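PDB 1WVG: CDP-glucose 4,6-dehydratase from Salmonella enterica subsp. enterica serovar Typhi, which catalyses the NAD+-dependent dehydration of CDP-D-glucose to CDP-4-dehydro-6-deoxy-D-glucose, an early step toward CDP-3,6-dideoxy-D-mannose for the lipopolysaccharide O antigen. Local coordinates for residues Y181-R192 / L249-W260; V108-K119 / V167-F176. One frame throughout, in Å; residues are numbered along the deposited sequence.

Interaction 1: Y181-R192 / L249-W260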
loop_
_atom_site.group_PDB
_atom_site.type_symbol
_atom_site.label_atom_id
_atom_site.label_comp_id
_atom_site.label_asym_id
_atom_site.label_seq_id
_atom_site.Cartn_x
_atom_site.Cartn_y
_atom_site.Cartn_z
ATOM N N TYR A 181 25.266 -12.748 -11.638
ATOM C CA TYR A 181 25.524 -13.940 -10.835
ATOM C C TYR A 181 26.789 -14.706 -11.216
ATOM O O TYR A 181 27.611 -15.096 -10.369
ATOM C CB TYR A 181 24.309 -14.882 -10.767
ATOM C CG TYR A 181 24.523 -16.144 -9.948
ATOM C CD1 TYR A 181 25.222 -16.173 -8.740
ATOM C CD2 TYR A 181 23.965 -17.338 -10.399
ATOM C CE1 TYR A 181 25.386 -17.361 -8.024
ATOM C CE2 TYR A 181 24.109 -18.533 -9.696
ATOM C CZ TYR A 181 24.832 -18.550 -8.505
ATOM O OH TYR A 181 24.972 -19.747 -7.838
ATOM N N GLU A 182 26.899 -14.918 -12.517
ATOM C CA GLU A 182 27.994 -15.639 -13.132
ATOM C C GLU A 182 29.315 -14.943 -12.925
ATOM O O GLU A 182 30.410 -15.484 -13.106
ATOM C CB GLU A 182 27.725 -15.865 -14.644
ATOM C CG GLU A 182 26.600 -16.895 -14.899
ATOM C CD GLU A 182 27.007 -18.341 -14.620
ATOM O OE1 GLU A 182 28.161 -18.754 -14.731
ATOM O OE2 GLU A 182 25.988 -19.091 -14.251
ATOM N N GLN A 183 29.179 -13.704 -12.548
ATOM C CA GLN A 183 30.335 -12.897 -12.340
ATOM C C GLN A 183 30.789 -12.977 -10.882
ATOM O O GLN A 183 31.976 -12.886 -10.575
ATOM C CB GLN A 183 29.970 -11.494 -12.826
ATOM C CG GLN A 183 31.158 -10.537 -13.029
ATOM C CD GLN A 183 30.830 -9.154 -12.475
ATOM O OE1 GLN A 183 30.154 -8.329 -13.144
ATOM N NE2 GLN A 183 31.250 -8.909 -11.218
ATOM N N HIS A 184 29.843 -13.191 -9.967
ATOM C CA HIS A 184 30.200 -13.274 -8.551
ATOM C C HIS A 184 29.997 -14.649 -7.915
ATOM O O HIS A 184 30.706 -15.048 -6.998
ATOM C CB HIS A 184 29.609 -12.102 -7.726
ATOM C CG HIS A 184 28.128 -12.096 -7.846
ATOM N ND1 HIS A 184 27.490 -11.118 -8.574
ATOM C CD2 HIS A 184 27.199 -12.981 -7.366
ATOM C CE1 HIS A 184 26.204 -11.400 -8.508
ATOM N NE2 HIS A 184 25.988 -12.506 -7.796
ATOM N N GLY A 185 29.027 -15.385 -8.435
ATOM C CA GLY A 185 28.725 -16.711 -7.955
ATOM C C GLY A 185 28.091 -16.735 -6.567
ATOM O O GLY A 185 27.991 -17.820 -5.972
ATOM N N VAL A 186 27.645 -15.551 -6.078
ATOM C CA VAL A 186 27.034 -15.474 -4.737
ATOM C C VAL A 186 25.504 -15.539 -4.566
ATOM O O VAL A 186 24.765 -14.768 -5.129
ATOM C CB VAL A 186 27.549 -14.335 -3.871
ATOM C CG1 VAL A 186 26.881 -14.468 -2.505
ATOM C CG2 VAL A 186 29.042 -14.457 -3.659
ATOM N N GLY A 187 25.008 -16.447 -3.733
ATOM C CA GLY A 187 23.590 -16.527 -3.432
ATOM C C GLY A 187 23.411 -15.919 -2.028
ATOM O O GLY A 187 24.103 -16.295 -1.087
ATOM N N LEU A 188 22.503 -14.957 -1.857
ATOM C CA LEU A 188 22.354 -14.389 -0.529
ATOM C C LEU A 188 20.908 -14.296 -0.168
ATOM O O LEU A 188 20.144 -13.651 -0.881
ATOM C CB LEU A 188 22.909 -12.975 -0.561
ATOM C CG LEU A 188 22.612 -12.098 0.656
ATOM C CD1 LEU A 188 23.116 -12.698 1.970
ATOM C CD2 LEU A 188 23.350 -10.780 0.429
ATOM N N ALA A 189 20.527 -14.932 0.921
ATOM C CA ALA A 189 19.156 -14.874 1.366
ATOM C C ALA A 189 19.104 -14.301 2.766
ATOM O O ALA A 189 20.041 -14.528 3.509
ATOM C CB ALA A 189 18.570 -16.285 1.453
ATOM N N SER A 190 18.011 -13.553 3.070
ATOM C CA SER A 190 17.667 -12.990 4.386
ATOM C C SER A 190 16.530 -13.829 4.866
ATOM O O SER A 190 15.558 -14.014 4.161
ATOM C CB SER A 190 17.275 -11.534 4.411
ATOM O OG SER A 190 18.458 -10.765 4.230
ATOM N N VAL A 191 16.713 -14.419 6.036
ATOM C CA VAL A 191 15.750 -15.320 6.592
ATOM C C VAL A 191 15.195 -14.742 7.872
ATOM O O VAL A 191 15.943 -14.260 8.720
ATOM C CB VAL A 191 16.381 -16.698 6.764
ATOM C CG1 VAL A 191 16.693 -17.228 5.371
ATOM C CG2 VAL A 191 17.687 -16.465 7.485
ATOM N N ARG A 192 13.872 -14.763 7.956
ATOM C CA ARG A 192 13.164 -14.188 9.069
ATOM C C ARG A 192 12.408 -15.234 9.797
ATOM O O ARG A 192 11.344 -15.692 9.308
ATOM C CB ARG A 192 12.194 -13.095 8.591
ATOM C CG ARG A 192 12.872 -12.213 7.571
ATOM C CD ARG A 192 11.913 -11.503 6.643
ATOM N NE ARG A 192 12.735 -10.792 5.684
ATOM C CZ ARG A 192 12.286 -10.180 4.599
ATOM N NH1 ARG A 192 10.973 -10.138 4.324
ATOM N NH2 ARG A 192 13.183 -9.585 3.775
ATOM N N LEU A 249 20.505 -22.242 -2.526
ATOM C CA LEU A 249 21.376 -21.138 -2.941
ATOM C C LEU A 249 22.662 -21.682 -3.525
ATOM O O LEU A 249 23.295 -21.063 -4.376
ATOM C CB LEU A 249 21.780 -20.177 -1.785
ATOM C CG LEU A 249 20.691 -19.193 -1.345
ATOM C CD1 LEU A 249 21.032 -18.636 0.051
ATOM C CD2 LEU A 249 20.588 -18.057 -2.370
ATOM N N TYR A 250 23.061 -22.837 -3.008
ATOM C CA TYR A 250 24.301 -23.445 -3.459
ATOM C C TYR A 250 24.316 -23.680 -4.955
ATOM O O TYR A 250 25.273 -23.355 -5.671
ATOM C CB TYR A 250 24.588 -24.763 -2.738
ATOM C CG TYR A 250 26.070 -24.983 -2.690
ATOM C CD1 TYR A 250 26.808 -24.540 -1.593
ATOM C CD2 TYR A 250 26.744 -25.629 -3.730
ATOM C CE1 TYR A 250 28.190 -24.735 -1.523
ATOM C CE2 TYR A 250 28.127 -25.837 -3.676
ATOM C CZ TYR A 250 28.852 -25.380 -2.569
ATOM O OH TYR A 250 30.221 -25.557 -2.496
ATOM N N THR A 251 23.219 -24.237 -5.418
ATOM C CA THR A 251 23.117 -24.489 -6.821
ATOM C C THR A 251 22.338 -23.472 -7.697
ATOM O O THR A 251 22.661 -23.333 -8.877
ATOM C CB THR A 251 22.783 -25.951 -6.975
ATOM O OG1 THR A 251 21.712 -26.235 -6.093
ATOM C CG2 THR A 251 24.062 -26.673 -6.542
ATOM N N GLU A 252 21.350 -22.734 -7.124
ATOM C CA GLU A 252 20.517 -21.709 -7.804
ATOM C C GLU A 252 20.476 -20.391 -7.052
ATOM O O GLU A 252 19.435 -19.880 -6.610
ATOM C CB GLU A 252 19.086 -22.181 -8.087
ATOM C CG GLU A 252 19.045 -23.661 -8.515
ATOM C CD GLU A 252 17.647 -24.195 -8.671
ATOM O OE1 GLU A 252 16.797 -23.665 -9.364
ATOM O OE2 GLU A 252 17.427 -25.257 -7.949
ATOM N N GLY A 253 21.671 -19.867 -6.913
ATOM C CA GLY A 253 21.882 -18.640 -6.207
ATOM C C GLY A 253 20.959 -17.563 -6.662
ATOM O O GLY A 253 20.169 -17.057 -5.882
ATOM N N ALA A 254 21.074 -17.202 -7.921
ATOM C CA ALA A 254 20.231 -16.136 -8.436
ATOM C C ALA A 254 18.780 -16.259 -8.018
ATOM O O ALA A 254 18.207 -15.300 -7.489
ATOM C CB ALA A 254 20.309 -15.969 -9.946
ATOM N N LYS A 255 18.214 -17.448 -8.248
ATOM C CA LYS A 255 16.820 -17.782 -7.963
ATOM C C LYS A 255 16.280 -17.652 -6.534
ATOM O O LYS A 255 15.104 -17.294 -6.341
ATOM C CB LYS A 255 16.483 -19.179 -8.458
ATOM C CG LYS A 255 14.977 -19.424 -8.504
ATOM C CD LYS A 255 14.573 -20.892 -8.491
ATOM C CE LYS A 255 13.787 -21.344 -9.718
ATOM N NZ LYS A 255 13.851 -22.809 -9.954
ATOM N N PHE A 256 17.072 -18.016 -5.516
ATOM C CA PHE A 256 16.550 -17.947 -4.157
ATOM C C PHE A 256 17.149 -16.825 -3.350
ATOM O O PHE A 256 16.971 -16.777 -2.159
ATOM C CB PHE A 256 16.774 -19.277 -3.444
ATOM C CG PHE A 256 16.058 -20.346 -4.188
ATOM C CD1 PHE A 256 16.745 -21.098 -5.142
ATOM C CD2 PHE A 256 14.703 -20.593 -3.947
ATOM C CE1 PHE A 256 16.065 -22.083 -5.859
ATOM C CE2 PHE A 256 13.995 -21.551 -4.673
ATOM C CZ PHE A 256 14.699 -22.291 -5.631
ATOM N N SER A 257 17.891 -15.956 -4.024
ATOM C CA SER A 257 18.580 -14.809 -3.444
ATOM C C SER A 257 17.593 -13.679 -3.111
ATOM O O SER A 257 17.505 -12.670 -3.808
ATOM C CB SER A 257 19.700 -14.373 -4.401
ATOM O OG SER A 257 20.559 -13.406 -3.819
ATOM N N GLU A 258 16.824 -13.892 -2.032
ATOM C CA GLU A 258 15.794 -12.968 -1.549
ATOM C C GLU A 258 15.428 -13.188 -0.074
ATOM O O GLU A 258 16.122 -13.873 0.656
ATOM C CB GLU A 258 14.534 -13.083 -2.419
ATOM C CG GLU A 258 14.193 -14.531 -2.769
ATOM C CD GLU A 258 13.110 -14.593 -3.800
ATOM O OE1 GLU A 258 11.954 -14.356 -3.549
ATOM O OE2 GLU A 258 13.544 -14.916 -4.986
ATOM N N GLY A 259 14.310 -12.632 0.358
ATOM C CA GLY A 259 13.877 -12.771 1.725
ATOM C C GLY A 259 12.862 -13.863 1.888
ATOM O O GLY A 259 12.001 -14.074 1.033
ATOM N N TRP A 260 12.991 -14.550 3.018
ATOM C CA TRP A 260 12.120 -15.651 3.332
ATOM C C TRP A 260 11.686 -15.664 4.786
ATOM O O TRP A 260 12.554 -15.528 5.648
ATOM C CB TRP A 260 12.907 -16.971 3.073
ATOM C CG TRP A 260 13.386 -17.103 1.633
ATOM C CD1 TRP A 260 14.590 -16.720 1.124
ATOM C CD2 TRP A 260 12.630 -17.656 0.541
ATOM N NE1 TRP A 260 14.632 -17.031 -0.200
ATOM C CE2 TRP A 260 13.447 -17.590 -0.588
ATOM C CE3 TRP A 260 11.353 -18.238 0.445
ATOM C CZ2 TRP A 260 13.005 -18.076 -1.819
ATOM C CZ3 TRP A 260 10.919 -18.737 -0.757
ATOM C CH2 TRP A 260 11.754 -18.630 -1.865
HETATM O O HOH W 1 25.183 -19.720 -5.301
HETATM O O HOH W 2 22.451 -12.925 -5.453
#
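Ser190 and Val191 run parallel to Gly259 and Trp260 as neighbouring strands, joined by a ladder of backbone hydrogen bonds. Ser190 N donates to Glu258 O (3.1 Å); Trp260 N then gives its proton to Ser190 O, and Arg192 N to Trp260 O at 2.8 Å.

Apolar packing continues beside the ladder. The small CB of Ala189 meets the rim of the Trp260 indole at CD1 and also touches Leu249 CD1 at 3.7 Å. Trp260 NE1 donates almost straight (173° at the hydrogen) to Phe256 O, which lies in the indole plane, and this helps fix the ring's rotation. The second methyl of Leu249, CD2, presses on the CA of Gly187, 3.5 Å away. Gly187 and Gly253 let the chains pass closely, since a side chain on either would collide with the other segment. Beyond the strands, the Tyr181 ring lays one face against the Gly253-Ala254 peptide.

Among polar side chains, Ser257 OG, anti to the backbone N (chi1 -170°), comes within 3.0 Å of Leu188 O.

In the Rossmann-type sheet, strand 187-197 lies between strand 126-130 and strand 259-262. Helix 308-314 packs on Trp260 and Phe256, while Arg192 lays a guanidinium face over Gly259 CA as its NH2 forms a salt bridge with Glu165 of helix 156-175.

Interaction 2: V108-K119 / V167-F176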
loop_
_atom_site.group_PDB
_atom_site.type_symbol
_atom_site.label_atom_id
_atom_site.label_comp_id
_atom_site.label_asym_id
_atom_site.label_seq_id
_atom_site.Cartn_x
_atom_site.Cartn_y
_atom_site.Cartn_z
ATOM N N VAL A 108 23.850 -4.042 12.941
ATOM C CA VAL A 108 24.007 -3.393 11.660
ATOM C C VAL A 108 25.414 -3.515 11.030
ATOM O O VAL A 108 25.580 -4.134 9.972
ATOM C CB VAL A 108 23.498 -1.965 11.759
ATOM C CG1 VAL A 108 23.501 -1.360 10.373
ATOM C CG2 VAL A 108 22.096 -1.952 12.387
ATOM N N MET A 109 26.447 -2.922 11.690
ATOM C CA MET A 109 27.819 -2.953 11.181
ATOM C C MET A 109 28.362 -4.353 11.150
ATOM O O MET A 109 29.175 -4.700 10.291
ATOM C CB MET A 109 28.739 -2.033 11.975
ATOM C CG MET A 109 28.361 -0.560 11.917
ATOM S SD MET A 109 28.077 0.076 10.247
ATOM C CE MET A 109 29.666 -0.244 9.439
ATOM N N GLY A 110 27.886 -5.181 12.082
ATOM C CA GLY A 110 28.308 -6.567 12.065
ATOM C C GLY A 110 27.856 -7.207 10.734
ATOM O O GLY A 110 28.579 -7.987 10.114
ATOM N N THR A 111 26.636 -6.879 10.260
ATOM C CA THR A 111 26.135 -7.434 8.986
ATOM C C THR A 111 26.928 -6.888 7.816
ATOM O O THR A 111 27.318 -7.604 6.893
ATOM C CB THR A 111 24.653 -7.085 8.829
ATOM O OG1 THR A 111 24.005 -7.734 9.904
ATOM C CG2 THR A 111 24.120 -7.633 7.501
ATOM N N VAL A 112 27.176 -5.579 7.883
ATOM C CA VAL A 112 27.963 -4.939 6.856
ATOM C C VAL A 112 29.337 -5.594 6.753
ATOM O O VAL A 112 29.843 -5.856 5.636
ATOM C CB VAL A 112 28.169 -3.479 7.191
ATOM C CG1 VAL A 112 29.081 -2.784 6.125
ATOM C CG2 VAL A 112 26.786 -2.820 7.330
ATOM N N HIS A 113 29.937 -5.807 7.939
ATOM C CA HIS A 113 31.261 -6.401 7.966
ATOM C C HIS A 113 31.237 -7.766 7.348
ATOM O O HIS A 113 32.064 -8.158 6.519
ATOM C CB HIS A 113 31.816 -6.537 9.392
ATOM C CG HIS A 113 32.123 -5.198 9.923
ATOM N ND1 HIS A 113 32.393 -4.993 11.271
ATOM C CD2 HIS A 113 32.166 -3.999 9.277
ATOM C CE1 HIS A 113 32.619 -3.679 11.428
ATOM N NE2 HIS A 113 32.496 -3.056 10.241
ATOM N N LEU A 114 30.282 -8.525 7.796
ATOM C CA LEU A 114 30.196 -9.874 7.291
ATOM C C LEU A 114 30.031 -9.872 5.791
ATOM O O LEU A 114 30.737 -10.606 5.113
ATOM C CB LEU A 114 29.093 -10.642 8.032
ATOM C CG LEU A 114 29.069 -12.158 7.821
ATOM C CD1 LEU A 114 28.192 -12.505 6.613
ATOM C CD2 LEU A 114 30.456 -12.770 7.702
ATOM N N LEU A 115 29.127 -9.023 5.261
ATOM C CA LEU A 115 28.896 -8.969 3.806
ATOM C C LEU A 115 30.065 -8.369 3.042
ATOM O O LEU A 115 30.395 -8.840 1.942
ATOM C CB LEU A 115 27.549 -8.370 3.387
ATOM C CG LEU A 115 26.370 -9.055 4.060
ATOM C CD1 LEU A 115 25.058 -8.292 3.832
ATOM C CD2 LEU A 115 26.238 -10.514 3.616
ATOM N N GLU A 116 30.707 -7.362 3.639
ATOM C CA GLU A 116 31.873 -6.834 2.971
ATOM C C GLU A 116 32.956 -7.908 2.957
ATOM O O GLU A 116 33.660 -8.073 1.960
ATOM C CB GLU A 116 32.427 -5.567 3.630
ATOM C CG GLU A 116 33.629 -5.007 2.841
ATOM C CD GLU A 116 33.324 -4.705 1.381
ATOM O OE1 GLU A 116 32.237 -4.813 0.866
ATOM O OE2 GLU A 116 34.338 -4.279 0.704
ATOM N N THR A 117 33.085 -8.643 4.065
ATOM C CA THR A 117 34.091 -9.720 4.159
ATOM C C THR A 117 33.855 -10.809 3.112
ATOM O O THR A 117 34.764 -11.338 2.466
ATOM C CB THR A 117 34.086 -10.319 5.557
ATOM N N VAL A 118 32.589 -11.143 2.932
ATOM C CA VAL A 118 32.238 -12.137 1.959
ATOM C C VAL A 118 32.620 -11.657 0.571
ATOM O O VAL A 118 33.116 -12.418 -0.257
ATOM C CB VAL A 118 30.752 -12.442 2.050
ATOM C CG1 VAL A 118 30.294 -13.265 0.829
ATOM C CG2 VAL A 118 30.526 -13.254 3.326
ATOM N N LYS A 119 32.394 -10.363 0.342
ATOM C CA LYS A 119 32.718 -9.775 -0.951
ATOM C C LYS A 119 34.208 -9.872 -1.241
ATOM O O LYS A 119 34.647 -10.367 -2.274
ATOM C CB LYS A 119 32.243 -8.340 -1.020
ATOM C CG LYS A 119 32.626 -7.615 -2.313
ATOM C CD LYS A 119 32.446 -6.090 -2.249
ATOM C CE LYS A 119 33.657 -5.259 -2.679
ATOM N NZ LYS A 119 33.580 -3.841 -2.262
ATOM N N VAL A 167 20.377 -3.518 4.654
ATOM C CA VAL A 167 21.780 -3.709 4.333
ATOM C C VAL A 167 22.006 -4.853 3.366
ATOM O O VAL A 167 22.715 -4.689 2.372
ATOM C CB VAL A 167 22.562 -4.002 5.580
ATOM C CG1 VAL A 167 23.910 -4.601 5.164
ATOM C CG2 VAL A 167 22.694 -2.742 6.427
ATOM N N ALA A 168 21.437 -6.022 3.686
ATOM C CA ALA A 168 21.586 -7.202 2.825
ATOM C C ALA A 168 20.991 -6.965 1.427
ATOM O O ALA A 168 21.524 -7.370 0.389
ATOM C CB ALA A 168 20.896 -8.400 3.459
ATOM N N SER A 169 19.847 -6.321 1.337
ATOM C CA SER A 169 19.364 -6.144 -0.016
ATOM C C SER A 169 20.233 -5.196 -0.853
ATOM O O SER A 169 20.314 -5.302 -2.074
ATOM C CB SER A 169 17.858 -5.913 -0.026
ATOM O OG SER A 169 17.526 -4.626 0.394
ATOM N N ALA A 170 20.916 -4.238 -0.201
ATOM C CA ALA A 170 21.788 -3.294 -0.897
ATOM C C ALA A 170 23.076 -4.009 -1.314
ATOM O O ALA A 170 23.653 -3.774 -2.382
ATOM C CB ALA A 170 22.022 -1.996 -0.121
ATOM N N PHE A 171 23.547 -4.936 -0.475
ATOM C CA PHE A 171 24.735 -5.669 -0.860
ATOM C C PHE A 171 24.368 -6.545 -2.042
ATOM O O PHE A 171 25.084 -6.633 -3.043
ATOM C CB PHE A 171 25.275 -6.533 0.291
ATOM C CG PHE A 171 26.372 -5.813 1.032
ATOM C CD1 PHE A 171 26.068 -4.748 1.881
ATOM C CD2 PHE A 171 27.715 -6.168 0.869
ATOM C CE1 PHE A 171 27.069 -4.065 2.582
ATOM C CE2 PHE A 171 28.730 -5.486 1.549
ATOM C CZ PHE A 171 28.404 -4.438 2.414
ATOM N N ARG A 172 23.216 -7.187 -1.898
ATOM C CA ARG A 172 22.762 -8.033 -2.954
ATOM C C ARG A 172 22.696 -7.271 -4.251
ATOM O O ARG A 172 23.238 -7.721 -5.247
ATOM C CB ARG A 172 21.405 -8.632 -2.702
ATOM C CG ARG A 172 21.022 -9.634 -3.775
ATOM C CD ARG A 172 19.650 -10.266 -3.511
ATOM N NE ARG A 172 19.409 -10.929 -2.200
ATOM C CZ ARG A 172 18.565 -10.454 -1.249
ATOM N NH1 ARG A 172 17.898 -9.306 -1.413
ATOM N NH2 ARG A 172 18.374 -11.118 -0.094
ATOM N N ASN A 173 22.024 -6.116 -4.222
ATOM C CA ASN A 173 21.844 -5.263 -5.396
ATOM C C ASN A 173 23.134 -4.789 -6.024
ATOM O O ASN A 173 23.365 -4.949 -7.233
ATOM C CB ASN A 173 20.920 -4.047 -5.144
ATOM C CG ASN A 173 19.450 -4.387 -5.295
ATOM O OD1 ASN A 173 19.085 -5.266 -6.103
ATOM N ND2 ASN A 173 18.607 -3.694 -4.523
ATOM N N SER A 174 23.972 -4.221 -5.201
ATOM C CA SER A 174 25.232 -3.659 -5.642
ATOM C C SER A 174 26.388 -4.597 -5.893
ATOM O O SER A 174 27.245 -4.284 -6.732
ATOM C CB SER A 174 25.759 -2.739 -4.562
ATOM O OG SER A 174 24.747 -1.913 -4.056
ATOM N N PHE A 175 26.449 -5.675 -5.106
ATOM C CA PHE A 175 27.576 -6.569 -5.218
ATOM C C PHE A 175 27.327 -8.029 -5.562
ATOM O O PHE A 175 28.211 -8.682 -6.105
ATOM C CB PHE A 175 28.388 -6.443 -3.935
ATOM C CG PHE A 175 28.663 -5.021 -3.504
ATOM C CD1 PHE A 175 28.234 -4.563 -2.256
ATOM C CD2 PHE A 175 29.390 -4.135 -4.304
ATOM C CE1 PHE A 175 28.504 -3.265 -1.812
ATOM C CE2 PHE A 175 29.650 -2.829 -3.881
ATOM C CZ PHE A 175 29.205 -2.384 -2.634
ATOM N N PHE A 176 26.169 -8.561 -5.220
ATOM C CA PHE A 176 25.852 -9.959 -5.518
ATOM C C PHE A 176 24.616 -9.975 -6.404
ATOM O O PHE A 176 23.662 -10.725 -6.170
ATOM C CB PHE A 176 25.552 -10.757 -4.206
ATOM C CG PHE A 176 26.615 -10.538 -3.146
ATOM C CD1 PHE A 176 26.282 -10.017 -1.892
ATOM C CD2 PHE A 176 27.959 -10.841 -3.385
ATOM C CE1 PHE A 176 27.253 -9.778 -0.915
ATOM C CE2 PHE A 176 28.942 -10.619 -2.414
ATOM C CZ PHE A 176 28.590 -10.090 -1.168
#
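Helices 108-119 and 167-175 run nearly parallel, their axes 10.2 Å apart at closest approach and crossing at -21°. Val167 is a knob in a hole formed by Val108, Thr111, Val112 and Leu115; its CG1, anti to the backbone N (chi1 163°), meets Thr111 CG2 at 3.8 Å. A branched valine suits this place because its two methyls spread over several neighbours.

Further along, the ring of Phe171 takes Leu115 CB over one face in a CH-pi contact, 3.7 Å from CB to the ring centroid. Leu115 CD1 reaches Ala168 CA (3.8 Å), where the short alanine side chain admits the leucine. Val112 CG1 approaches Phe171 CZ, and Glu116 OE1 meets CE2 of the same ring, with carboxylate and ring planes 66° apart.

Lys119 drapes its CD over a face of Phe175 and sets NZ 4.7 Å from the ring centroid, a cation-pi contact. That ammonium also forms a salt bridge with Glu116 OE2 at 3.1 Å, on its syn side; Gln120 NE2 also bonds to this oxygen. Phe176, following the helix, turns its ring edge to Leu115 O.

Both helices cover one side of the sheet: Leu115 and Val118 rest on Val127 of strand 126-130, and Ala168 on Asn129 and Ser190. Met109 packs on Met109, and Ala170 on Asn159, of the second subunit, consistent with the four-helix-bundle dimer interface common in short-chain dehydrogenases/reductases.

In the fold
Of the four segments, that on helix 100-121 comes first; the chain then passes through strand 126-130 and returns in helix 156-175, where interaction 2 closes a loop of 47 residues. A short turn through helix 181-184 leads into strand 187-197, and interaction 1 closes a second loop, of 56 residues, when helix 236-251 and strand 259-262 come back beside it. The two loops follow one another without nesting or crossing. Their centres lie 13 Å apart, and they meet where Arg172 NE probably hydrogen-bonds Leu188 O, 3.1 Å away, and Ala168 packs on Ser190. Interaction 2 thus joins two helices on one face of the parallel sheet, whereas interaction 1 extends the sheet itself.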